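Local coordinates for glutathione transferase o1 (PDB 3RBT), which belongs to the Omega class of the glutathione transferase superfamily, whose members are generally assigned glutathione transfer and glutathione-dependent dehydroascorbate reduction, at residues L78-D83 and R87-S92; N127-G132 and Q150-F155; P181-L186 and P205-W210. All blocks are in the same frame, centred on the assembly; numbering follows the deposited sequence.

Contact 1 (L78-D83 and R87-S92); sequences LEIPTD and RFLFES
Leu-78, Glu-79 and Ile-80 pair with Leu-89, Phe-88 and Arg-87 in an antiparallel beta hairpin, whose second strand forms one margin of the four-stranded sheet of the thioredoxin-like N-terminal domain. Two hydrogen-bonded pairs flank the non-hydrogen-bonded pair Glu-79 and Phe-88. Leu-78 and Leu-89 exchange both backbone bonds, with Leu-89 N 2.7 Å from Leu-78 O. Ile-80 and Arg-87 do the same, and the bond from Arg-87 N to Ile-80 O, 2.9 Å long, is nearly straight at 166°. Arg-87 O takes Ile-80 N at 3.0 Å and also lies 3.2 Å from Glu-79 CA, a CA-H...O contact between the strands.

Leu-78, Ile-80 and Leu-89 share the face turned to helix 92-102. There Ile-80 CD1 meets Leu-89 CD1 at 3.8 Å. Arg-87 leaves from the same face, at the rim, and with Ile-80 packs on Tyr-114 of the second subunit. The other face carries Glu-79 and Phe-88. With CG opposite the backbone N (chi1 -171°) and an extended chain, Glu-79 runs out beside the ring, OE2 3.6 Å from Phe-88 CE2. The carboxylate sits at the ring edge, its plane turned 80° from the ring. OE1 is held by a salt bridge to Arg-28 and a hydrogen bond with Tyr-30 OH. Replacing Glu-79 with alanine would probably leave Arg-28 without its carboxylate mate and uncover this edge of Phe-88. Beyond the strands, Thr-82 CG2 touches Arg-87 CG at 3.6 Å, while Thr-82 OG1 bonds within the turn to Gly-85 O and Gln-84 N. The chemistry thus divides by face: largely apolar contacts toward helix 92-102 and the second subunit, and on the reverse a carboxylate, paired with Arg-28, beside an aromatic edge.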
loop_
_atom_site.group_PDB
_atom_site.type_symbol
_atom_site.label_atom_id
_atom_site.label_comp_id
_atom_site.label_asym_id
_atom_site.label_seq_id
_atom_site.Cartn_x
_atom_site.Cartn_y
_atom_site.Cartn_z
ATOM N N LEU A 78 -3.247 14.773 7.043
ATOM C CA LEU A 78 -3.476 14.835 8.469
ATOM C C LEU A 78 -2.241 15.445 9.113
ATOM O O LEU A 78 -1.128 14.900 8.997
ATOM C CB LEU A 78 -3.779 13.440 9.048
ATOM C CG LEU A 78 -4.067 13.352 10.555
ATOM C CD1 LEU A 78 -5.459 13.885 10.919
ATOM C CD2 LEU A 78 -3.901 11.924 11.070
ATOM N N GLU A 79 -2.443 16.583 9.771
ATOM C CA GLU A 79 -1.366 17.256 10.486
ATOM C C GLU A 79 -1.464 16.864 11.950
ATOM O O GLU A 79 -2.532 16.960 12.551
ATOM C CB GLU A 79 -1.446 18.778 10.321
ATOM C CG GLU A 79 -0.223 19.539 10.863
ATOM C CD GLU A 79 -0.264 21.036 10.570
ATOM O OE1 GLU A 79 -1.365 21.622 10.565
ATOM O OE2 GLU A 79 0.808 21.630 10.351
ATOM N N ILE A 80 -0.335 16.431 12.512
ATOM C CA ILE A 80 -0.292 15.846 13.848
ATOM C C ILE A 80 0.842 16.493 14.649
ATOM O O ILE A 80 1.798 17.000 14.063
ATOM C CB ILE A 80 -0.106 14.299 13.785
ATOM C CG1 ILE A 80 1.171 13.921 13.014
ATOM C CG2 ILE A 80 -1.322 13.624 13.129
ATOM C CD1 ILE A 80 1.671 12.519 13.308
ATOM N N PRO A 81 0.723 16.518 15.990
ATOM C CA PRO A 81 1.873 16.948 16.788
ATOM C C PRO A 81 2.901 15.831 16.835
ATOM O O PRO A 81 2.529 14.654 16.867
ATOM C CB PRO A 81 1.288 17.176 18.186
ATOM C CG PRO A 81 -0.193 17.096 18.046
ATOM C CD PRO A 81 -0.485 16.316 16.810
ATOM N N THR A 82 4.180 16.189 16.792
ATOM C CA THR A 82 5.245 15.216 17.014
ATOM C C THR A 82 6.238 15.796 18.014
ATOM O O THR A 82 6.086 16.945 18.438
ATOM C CB THR A 82 5.984 14.815 15.705
ATOM O OG1 THR A 82 6.882 15.858 15.311
ATOM C CG2 THR A 82 4.998 14.509 14.561
ATOM N N ASP A 83 7.248 15.002 18.373
ATOM C CA ASP A 83 8.324 15.441 19.270
ATOM C C ASP A 83 9.121 16.610 18.700
ATOM O O ASP A 83 9.669 17.422 19.453
ATOM C CB ASP A 83 9.285 14.285 19.556
ATOM C CG ASP A 83 8.731 13.290 20.555
ATOM O OD1 ASP A 83 7.837 13.659 21.354
ATOM O OD2 ASP A 83 9.197 12.128 20.542
ATOM N N ARG A 87 3.632 17.941 12.016
ATOM C CA ARG A 87 4.016 17.267 10.780
ATOM C C ARG A 87 2.821 16.868 9.927
ATOM O O ARG A 87 1.767 16.467 10.440
ATOM C CB ARG A 87 4.879 16.027 11.071
ATOM C CG ARG A 87 6.259 16.316 11.668
ATOM C CD ARG A 87 7.166 17.135 10.751
ATOM N NE ARG A 87 8.406 17.489 11.436
ATOM C CZ ARG A 87 8.654 18.676 11.995
ATOM N NH1 ARG A 87 7.758 19.653 11.938
ATOM N NH2 ARG A 87 9.813 18.895 12.610
ATOM N N PHE A 88 3.011 16.977 8.619
ATOM C CA PHE A 88 2.063 16.463 7.652
ATOM C C PHE A 88 2.213 14.944 7.535
ATOM O O PHE A 88 3.327 14.419 7.477
ATOM C CB PHE A 88 2.314 17.107 6.286
ATOM C CG PHE A 88 1.671 18.464 6.098
ATOM C CD1 PHE A 88 1.451 18.953 4.803
ATOM C CD2 PHE A 88 1.284 19.246 7.185
ATOM C CE1 PHE A 88 0.873 20.203 4.593
ATOM C CE2 PHE A 88 0.695 20.489 6.988
ATOM C CZ PHE A 88 0.492 20.977 5.687
ATOM N N LEU A 89 1.083 14.248 7.536
ATOM C CA LEU A 89 1.038 12.828 7.196
ATOM C C LEU A 89 0.192 12.665 5.947
ATOM O O LEU A 89 -0.887 13.250 5.854
ATOM C CB LEU A 89 0.447 11.995 8.335
ATOM C CG LEU A 89 1.391 11.380 9.381
ATOM C CD1 LEU A 89 0.607 10.460 10.331
ATOM C CD2 LEU A 89 2.499 10.601 8.724
ATOM N N PHE A 90 0.696 11.873 5.002
ATOM C CA PHE A 90 0.064 11.690 3.701
ATOM C C PHE A 90 -0.448 10.265 3.512
ATOM O O PHE A 90 -0.046 9.349 4.243
ATOM C CB PHE A 90 1.059 12.016 2.567
ATOM C CG PHE A 90 1.624 13.412 2.615
ATOM C CD1 PHE A 90 2.945 13.629 2.995
ATOM C CD2 PHE A 90 0.844 14.508 2.259
ATOM C CE1 PHE A 90 3.481 14.915 3.031
ATOM C CE2 PHE A 90 1.366 15.806 2.300
ATOM C CZ PHE A 90 2.686 16.007 2.679
ATOM N N GLU A 91 -1.312 10.102 2.503
ATOM C CA GLU A 91 -1.844 8.810 2.034
ATOM C C GLU A 91 -2.857 8.193 3.004
ATOM O O GLU A 91 -2.503 7.832 4.135
ATOM C CB GLU A 91 -0.718 7.827 1.679
ATOM C CG GLU A 91 0.165 8.289 0.522
ATOM C CD GLU A 91 1.031 7.185 -0.045
ATOM O OE1 GLU A 91 0.728 5.997 0.207
ATOM O OE2 GLU A 91 2.023 7.505 -0.759
ATOM N N SER A 92 -4.111 8.079 2.554
ATOM C CA SER A 92 -5.245 7.766 3.447
ATOM C C SER A 92 -5.077 6.461 4.222
ATOM O O SER A 92 -5.436 6.388 5.391
ATOM C CB SER A 92 -6.580 7.747 2.674
ATOM O OG SER A 92 -6.615 6.676 1.744
#

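Contact 2 (N127-G132 and Q150-F155); sequences NELIKG and QTLEIF
Thr-151 OG1, packed at 3.7 Å against Glu-128 CB, is gripped by a water that donates to it at 2.9 Å and by a hydrogen bond to Gln-147 O one turn back in its own helix. The same water donates to Glu-128 OE1 at 2.6 Å, bridging two antiparallel helices of the all-helical GST C-terminal domain. The axes of 127-132 and 150-155 approach to 9.2 Å, at a signed crossing angle of -151°. Glu-128 OE2 turns to another partner, forming a salt bridge with Arg-72 of the second subunit, so one carboxylate serves both the helix pair and the dimer.

The two segments come nearest at Leu-129 and Thr-151. Helix 113-138 is kinked here, and the amide of Leu-129 has no bond to the preceding turn; Thr-151 OG1 lies near that N, but at too poor an angle for a hydrogen bond. The threonine methyl, opposite the backbone N about CA-CB, is thereby directed at Leu-129 and lies 3.6 Å from its CB. In Leu-129 the first torsion (chi1 178°) sends CG across, and an unusual, nearly eclipsed chi2 of 15° sets CD2 against Leu-152. Leu-186 of helix 174-186 covers Leu-129 as well. The apolar part of the contact ends in a methyl pair, Leu-129 CD2 and Leu-152 CD2, in close contact at 3.5 Å.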
loop_
_atom_site.group_PDB
_atom_site.type_symbol
_atom_site.label_atom_id
_atom_site.label_comp_id
_atom_site.label_asym_id
_atom_site.label_seq_id
_atom_site.Cartn_x
_atom_site.Cartn_y
_atom_site.Cartn_z
ATOM N N ASN A 127 -9.358 -0.823 -4.943
ATOM C CA ASN A 127 -8.881 0.235 -5.855
ATOM C C ASN A 127 -9.447 0.132 -7.275
ATOM O O ASN A 127 -9.530 1.140 -7.984
ATOM C CB ASN A 127 -7.348 0.285 -5.908
ATOM C CG ASN A 127 -6.739 0.910 -4.670
ATOM O OD1 ASN A 127 -7.387 1.688 -3.955
ATOM N ND2 ASN A 127 -5.482 0.572 -4.406
ATOM N N GLU A 128 -9.823 -1.081 -7.684
ATOM C CA GLU A 128 -10.428 -1.297 -8.999
ATOM C C GLU A 128 -11.844 -0.696 -9.080
ATOM O O GLU A 128 -12.240 -0.150 -10.121
ATOM C CB GLU A 128 -10.386 -2.784 -9.403
ATOM C CG GLU A 128 -8.947 -3.318 -9.588
ATOM C CD GLU A 128 -8.861 -4.786 -9.993
ATOM O OE1 GLU A 128 -9.763 -5.576 -9.644
ATOM O OE2 GLU A 128 -7.869 -5.159 -10.658
ATOM N N LEU A 129 -12.581 -0.758 -7.970
ATOM C CA LEU A 129 -13.897 -0.128 -7.874
ATOM C C LEU A 129 -13.736 1.393 -7.884
ATOM O O LEU A 129 -14.491 2.102 -8.558
ATOM C CB LEU A 129 -14.635 -0.633 -6.628
ATOM C CG LEU A 129 -16.035 -0.190 -6.142
ATOM C CD1 LEU A 129 -16.849 0.550 -7.170
ATOM C CD2 LEU A 129 -16.827 -1.385 -5.652
ATOM N N ILE A 130 -12.726 1.882 -7.167
ATOM C CA ILE A 130 -12.405 3.306 -7.142
ATOM C C ILE A 130 -12.106 3.845 -8.554
ATOM O O ILE A 130 -12.675 4.870 -8.952
ATOM C CB ILE A 130 -11.244 3.612 -6.165
ATOM C CG1 ILE A 130 -11.662 3.298 -4.718
ATOM C CG2 ILE A 130 -10.805 5.052 -6.285
ATOM C CD1 ILE A 130 -10.520 3.355 -3.708
ATOM N N LYS A 131 -11.247 3.146 -9.304
ATOM C CA LYS A 131 -10.893 3.548 -10.676
ATOM C C LYS A 131 -12.130 3.668 -11.574
ATOM O O LYS A 131 -12.316 4.685 -12.241
ATOM C CB LYS A 131 -9.881 2.580 -11.314
ATOM C CG LYS A 131 -8.483 2.629 -10.705
ATOM C CD LYS A 131 -7.565 1.567 -11.332
ATOM C CE LYS A 131 -6.190 1.577 -10.673
ATOM N NZ LYS A 131 -5.206 0.777 -11.462
ATOM N N GLY A 132 -12.959 2.623 -11.578
ATOM C CA GLY A 132 -14.227 2.617 -12.309
ATOM C C GLY A 132 -15.180 3.729 -11.889
ATOM O O GLY A 132 -15.813 4.363 -12.734
ATOM N N GLN A 150 -17.595 -6.010 -11.123
ATOM C CA GLN A 150 -16.607 -7.069 -10.876
ATOM C C GLN A 150 -16.038 -7.050 -9.458
ATOM O O GLN A 150 -15.867 -8.104 -8.837
ATOM C CB GLN A 150 -15.460 -6.974 -11.886
ATOM C CG GLN A 150 -15.857 -7.332 -13.308
ATOM C CD GLN A 150 -16.062 -8.824 -13.502
ATOM O OE1 GLN A 150 -17.190 -9.288 -13.707
ATOM N NE2 GLN A 150 -14.969 -9.588 -13.438
ATOM N N THR A 151 -15.739 -5.849 -8.960
ATOM C CA THR A 151 -15.239 -5.685 -7.601
ATOM C C THR A 151 -16.331 -6.024 -6.585
ATOM O O THR A 151 -16.059 -6.681 -5.580
ATOM C CB THR A 151 -14.699 -4.260 -7.356
ATOM O OG1 THR A 151 -13.779 -3.914 -8.400
ATOM C CG2 THR A 151 -13.987 -4.170 -6.008
ATOM N N LEU A 152 -17.565 -5.594 -6.859
ATOM C CA LEU A 152 -18.683 -5.904 -5.972
ATOM C C LEU A 152 -18.928 -7.414 -5.824
ATOM O O LEU A 152 -19.326 -7.868 -4.750
ATOM C CB LEU A 152 -19.968 -5.173 -6.394
ATOM C CG LEU A 152 -20.024 -3.641 -6.259
ATOM C CD1 LEU A 152 -21.362 -3.093 -6.774
ATOM C CD2 LEU A 152 -19.767 -3.169 -4.826
ATOM N N GLU A 153 -18.677 -8.185 -6.884
ATOM C CA GLU A 153 -18.811 -9.650 -6.812
ATOM C C GLU A 153 -17.809 -10.241 -5.813
ATOM O O GLU A 153 -18.143 -11.147 -5.055
ATOM C CB GLU A 153 -18.668 -10.320 -8.193
ATOM C CG GLU A 153 -19.354 -11.708 -8.279
ATOM C CD GLU A 153 -19.263 -12.377 -9.659
ATOM O OE1 GLU A 153 -20.321 -12.775 -10.210
ATOM O OE2 GLU A 153 -18.138 -12.519 -10.191
ATOM N N ILE A 154 -16.583 -9.715 -5.823
ATOM C CA ILE A 154 -15.530 -10.161 -4.907
ATOM C C ILE A 154 -15.927 -9.882 -3.453
ATOM O O ILE A 154 -15.830 -10.758 -2.591
ATOM C CB ILE A 154 -14.161 -9.498 -5.260
ATOM C CG1 ILE A 154 -13.587 -10.118 -6.544
ATOM C CG2 ILE A 154 -13.155 -9.623 -4.105
ATOM C CD1 ILE A 154 -12.591 -9.225 -7.275
ATOM N N PHE A 155 -16.394 -8.667 -3.196
ATOM C CA PHE A 155 -16.781 -8.266 -1.844
ATOM C C PHE A 155 -18.059 -8.935 -1.342
ATOM O O PHE A 155 -18.225 -9.123 -0.138
ATOM C CB PHE A 155 -16.834 -6.739 -1.727
ATOM C CG PHE A 155 -15.485 -6.120 -1.528
ATOM C CD1 PHE A 155 -15.072 -5.726 -0.262
ATOM C CD2 PHE A 155 -14.602 -5.974 -2.598
ATOM C CE1 PHE A 155 -13.806 -5.171 -0.058
ATOM C CE2 PHE A 155 -13.321 -5.415 -2.406
ATOM C CZ PHE A 155 -12.930 -5.014 -1.132
HETATM O O HOH W 1 -11.587 -5.653 -7.829
#

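Contact 3 (P181-L186 and P205-W210); sequences PWVERL and PNFADW
Phe-207 and Trp-210, one turn apart on helix 205-216, are the two residues of 205-210 that meet Val-183. The helix opens at Pro-205, whose O accepts the amide of Asp-209 at 3.0 Å. At Asn-206 and Phe-207 the amides of this first turn bond to the carboxylate of Glu-156 on helix 145-162, which fixes the helix start against its neighbour. Phe-207 leaves its helix toward 181-186, and Val-183 CG2 comes in at the ring edge, near its plane, 3.8 Å from CZ.

The setting is the helical bundle of the GST C-terminal domain, where helix 174-186 runs through the core. The backbones stand well apart, 9.9 Å between the CA atoms of Val-183 and Ala-208, and only side chains span the distance. Trp-210 closes the group: its CE3 lies 3.8 Å above the centre of the Phe-207 ring, covering one face. Val-183 CG1, set opposite the backbone N (chi1 175°), approaches Trp-210 CZ3 obliquely at 4.0 Å. Of the two valine methyls, CG2 rests mainly on Phe-207 and CG1 on Trp-210. The indole turns its NE1 to a hydrogen bond with Asp-176 of helix 174-186, tying the same two helices by a polar link, while Phe-167 meets the indole edge-to-face.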
loop_
_atom_site.group_PDB
_atom_site.type_symbol
_atom_site.label_atom_id
_atom_site.label_comp_id
_atom_site.label_asym_id
_atom_site.label_seq_id
_atom_site.Cartn_x
_atom_site.Cartn_y
_atom_site.Cartn_z
ATOM N N PRO A 181 -16.712 5.182 1.750
ATOM C CA PRO A 181 -16.917 6.414 0.992
ATOM C C PRO A 181 -17.352 6.196 -0.467
ATOM O O PRO A 181 -18.269 6.871 -0.925
ATOM C CB PRO A 181 -15.546 7.102 1.078
ATOM C CG PRO A 181 -15.045 6.676 2.402
ATOM C CD PRO A 181 -15.431 5.226 2.484
ATOM N N TRP A 182 -16.731 5.247 -1.163
ATOM C CA TRP A 182 -17.094 4.958 -2.547
ATOM C C TRP A 182 -18.450 4.272 -2.652
ATOM O O TRP A 182 -19.230 4.591 -3.548
ATOM C CB TRP A 182 -15.988 4.173 -3.263
ATOM C CG TRP A 182 -14.777 5.042 -3.436
ATOM C CD1 TRP A 182 -14.465 5.819 -4.528
ATOM C CD2 TRP A 182 -13.741 5.263 -2.477
ATOM N NE1 TRP A 182 -13.289 6.495 -4.302
ATOM C CE2 TRP A 182 -12.827 6.175 -3.050
ATOM C CE3 TRP A 182 -13.487 4.770 -1.187
ATOM C CZ2 TRP A 182 -11.674 6.600 -2.377
ATOM C CZ3 TRP A 182 -12.347 5.197 -0.522
ATOM C CH2 TRP A 182 -11.459 6.108 -1.117
ATOM N N VAL A 183 -18.744 3.369 -1.717
ATOM C CA VAL A 183 -20.045 2.703 -1.688
ATOM C C VAL A 183 -21.200 3.709 -1.504
ATOM O O VAL A 183 -22.212 3.636 -2.200
ATOM C CB VAL A 183 -20.081 1.560 -0.641
ATOM C CG1 VAL A 183 -21.476 0.950 -0.543
ATOM C CG2 VAL A 183 -19.075 0.481 -1.017
ATOM N N GLU A 184 -21.036 4.657 -0.585
ATOM C CA GLU A 184 -22.060 5.677 -0.347
ATOM C C GLU A 184 -22.322 6.520 -1.604
ATOM O O GLU A 184 -23.467 6.885 -1.889
ATOM C CB GLU A 184 -21.635 6.584 0.796
ATOM C CG GLU A 184 -22.757 7.388 1.400
ATOM C CD GLU A 184 -22.250 8.272 2.509
ATOM O OE1 GLU A 184 -21.809 9.406 2.208
ATOM O OE2 GLU A 184 -22.277 7.824 3.679
ATOM N N ARG A 185 -21.244 6.825 -2.333
ATOM C CA ARG A 185 -21.321 7.572 -3.587
ATOM C C ARG A 185 -22.059 6.814 -4.688
ATOM O O ARG A 185 -22.760 7.427 -5.484
ATOM C CB ARG A 185 -19.930 7.991 -4.063
ATOM C CG ARG A 185 -19.396 9.188 -3.295
ATOM C CD ARG A 185 -17.883 9.345 -3.401
ATOM N NE ARG A 185 -17.469 10.570 -2.715
ATOM C CZ ARG A 185 -17.375 10.699 -1.391
ATOM N NH1 ARG A 185 -17.661 9.677 -0.592
ATOM N NH2 ARG A 185 -17.004 11.859 -0.858
ATOM N N LEU A 186 -21.926 5.488 -4.707
ATOM C CA LEU A 186 -22.581 4.662 -5.731
ATOM C C LEU A 186 -24.094 4.828 -5.781
ATOM O O LEU A 186 -24.685 4.752 -6.858
ATOM C CB LEU A 186 -22.223 3.183 -5.577
ATOM C CG LEU A 186 -20.752 2.827 -5.806
ATOM C CD1 LEU A 186 -20.519 1.332 -5.614
ATOM C CD2 LEU A 186 -20.270 3.286 -7.185
ATOM N N PRO A 205 -26.772 -9.430 -2.601
ATOM C CA PRO A 205 -27.773 -9.308 -1.538
ATOM C C PRO A 205 -27.182 -9.048 -0.156
ATOM O O PRO A 205 -27.719 -8.229 0.585
ATOM C CB PRO A 205 -28.517 -10.651 -1.589
ATOM C CG PRO A 205 -27.565 -11.596 -2.212
ATOM C CD PRO A 205 -26.731 -10.792 -3.165
ATOM N N ASN A 206 -26.085 -9.724 0.179
ATOM C CA ASN A 206 -25.407 -9.491 1.460
ATOM C C ASN A 206 -24.714 -8.121 1.522
ATOM O O ASN A 206 -24.773 -7.433 2.545
ATOM C CB ASN A 206 -24.427 -10.632 1.774
ATOM C CG ASN A 206 -25.139 -11.967 2.006
ATOM O OD1 ASN A 206 -26.209 -12.011 2.609
ATOM N ND2 ASN A 206 -24.539 -13.057 1.530
ATOM N N PHE A 207 -24.087 -7.724 0.418
ATOM C CA PHE A 207 -23.444 -6.407 0.320
ATOM C C PHE A 207 -24.481 -5.300 0.433
ATOM O O PHE A 207 -24.280 -4.337 1.169
ATOM C CB PHE A 207 -22.668 -6.269 -0.997
ATOM C CG PHE A 207 -21.586 -5.224 -0.959
ATOM C CD1 PHE A 207 -20.344 -5.512 -0.403
ATOM C CD2 PHE A 207 -21.812 -3.950 -1.475
ATOM C CE1 PHE A 207 -19.334 -4.552 -0.362
ATOM C CE2 PHE A 207 -20.816 -2.977 -1.443
ATOM C CZ PHE A 207 -19.568 -3.279 -0.883
ATOM N N ALA A 208 -25.599 -5.463 -0.283
ATOM C CA ALA A 208 -26.702 -4.513 -0.236
ATOM C C ALA A 208 -27.221 -4.369 1.190
ATOM O O ALA A 208 -27.418 -3.253 1.661
ATOM C CB ALA A 208 -27.837 -4.948 -1.178
ATOM N N ASP A 209 -27.428 -5.505 1.861
ATOM C CA ASP A 209 -27.827 -5.543 3.266
ATOM C C ASP A 209 -26.847 -4.767 4.153
ATOM O O ASP A 209 -27.260 -3.948 4.971
ATOM C CB ASP A 209 -27.936 -6.996 3.754
ATOM C CG ASP A 209 -29.212 -7.682 3.298
ATOM O OD1 ASP A 209 -29.982 -7.092 2.504
ATOM O OD2 ASP A 209 -29.449 -8.831 3.740
ATOM N N TRP A 210 -25.555 -5.030 3.967
ATOM C CA TRP A 210 -24.478 -4.350 4.686
ATOM C C TRP A 210 -24.532 -2.832 4.456
ATOM O O TRP A 210 -24.457 -2.051 5.409
ATOM C CB TRP A 210 -23.126 -4.959 4.275
ATOM C CG TRP A 210 -21.905 -4.171 4.684
ATOM C CD1 TRP A 210 -21.263 -4.216 5.891
ATOM C CD2 TRP A 210 -21.177 -3.240 3.879
ATOM N NE1 TRP A 210 -20.188 -3.362 5.889
ATOM C CE2 TRP A 210 -20.109 -2.750 4.666
ATOM C CE3 TRP A 210 -21.325 -2.767 2.570
ATOM C CZ2 TRP A 210 -19.192 -1.811 4.189
ATOM C CZ3 TRP A 210 -20.418 -1.838 2.093
ATOM C CH2 TRP A 210 -19.362 -1.366 2.902
#

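Overall arrangement
Contacts 2 and 3 are buried and belong to one helical bundle, their centres 11 Å apart. They touch directly: Leu-152 CD2 lies 3.5 Å from Phe-207 CE2, and Ile-130 packs on Trp-182, so helices 113-138, 145-162, 174-186 and 205-216 are knit together. Contact 1 belongs to the other domain and lies across the centre of the chain, about 29 Å from contact 2 and 30 Å from contact 3, centre to centre; it is only partly buried. Backbone hydrogen bonds carry contact 1, a bridging water and aliphatic packing contact 2, and apolar contacts between a valine and two rings contact 3. Contacts 1 and 2 both reach the second subunit, whereas contact 3 does not.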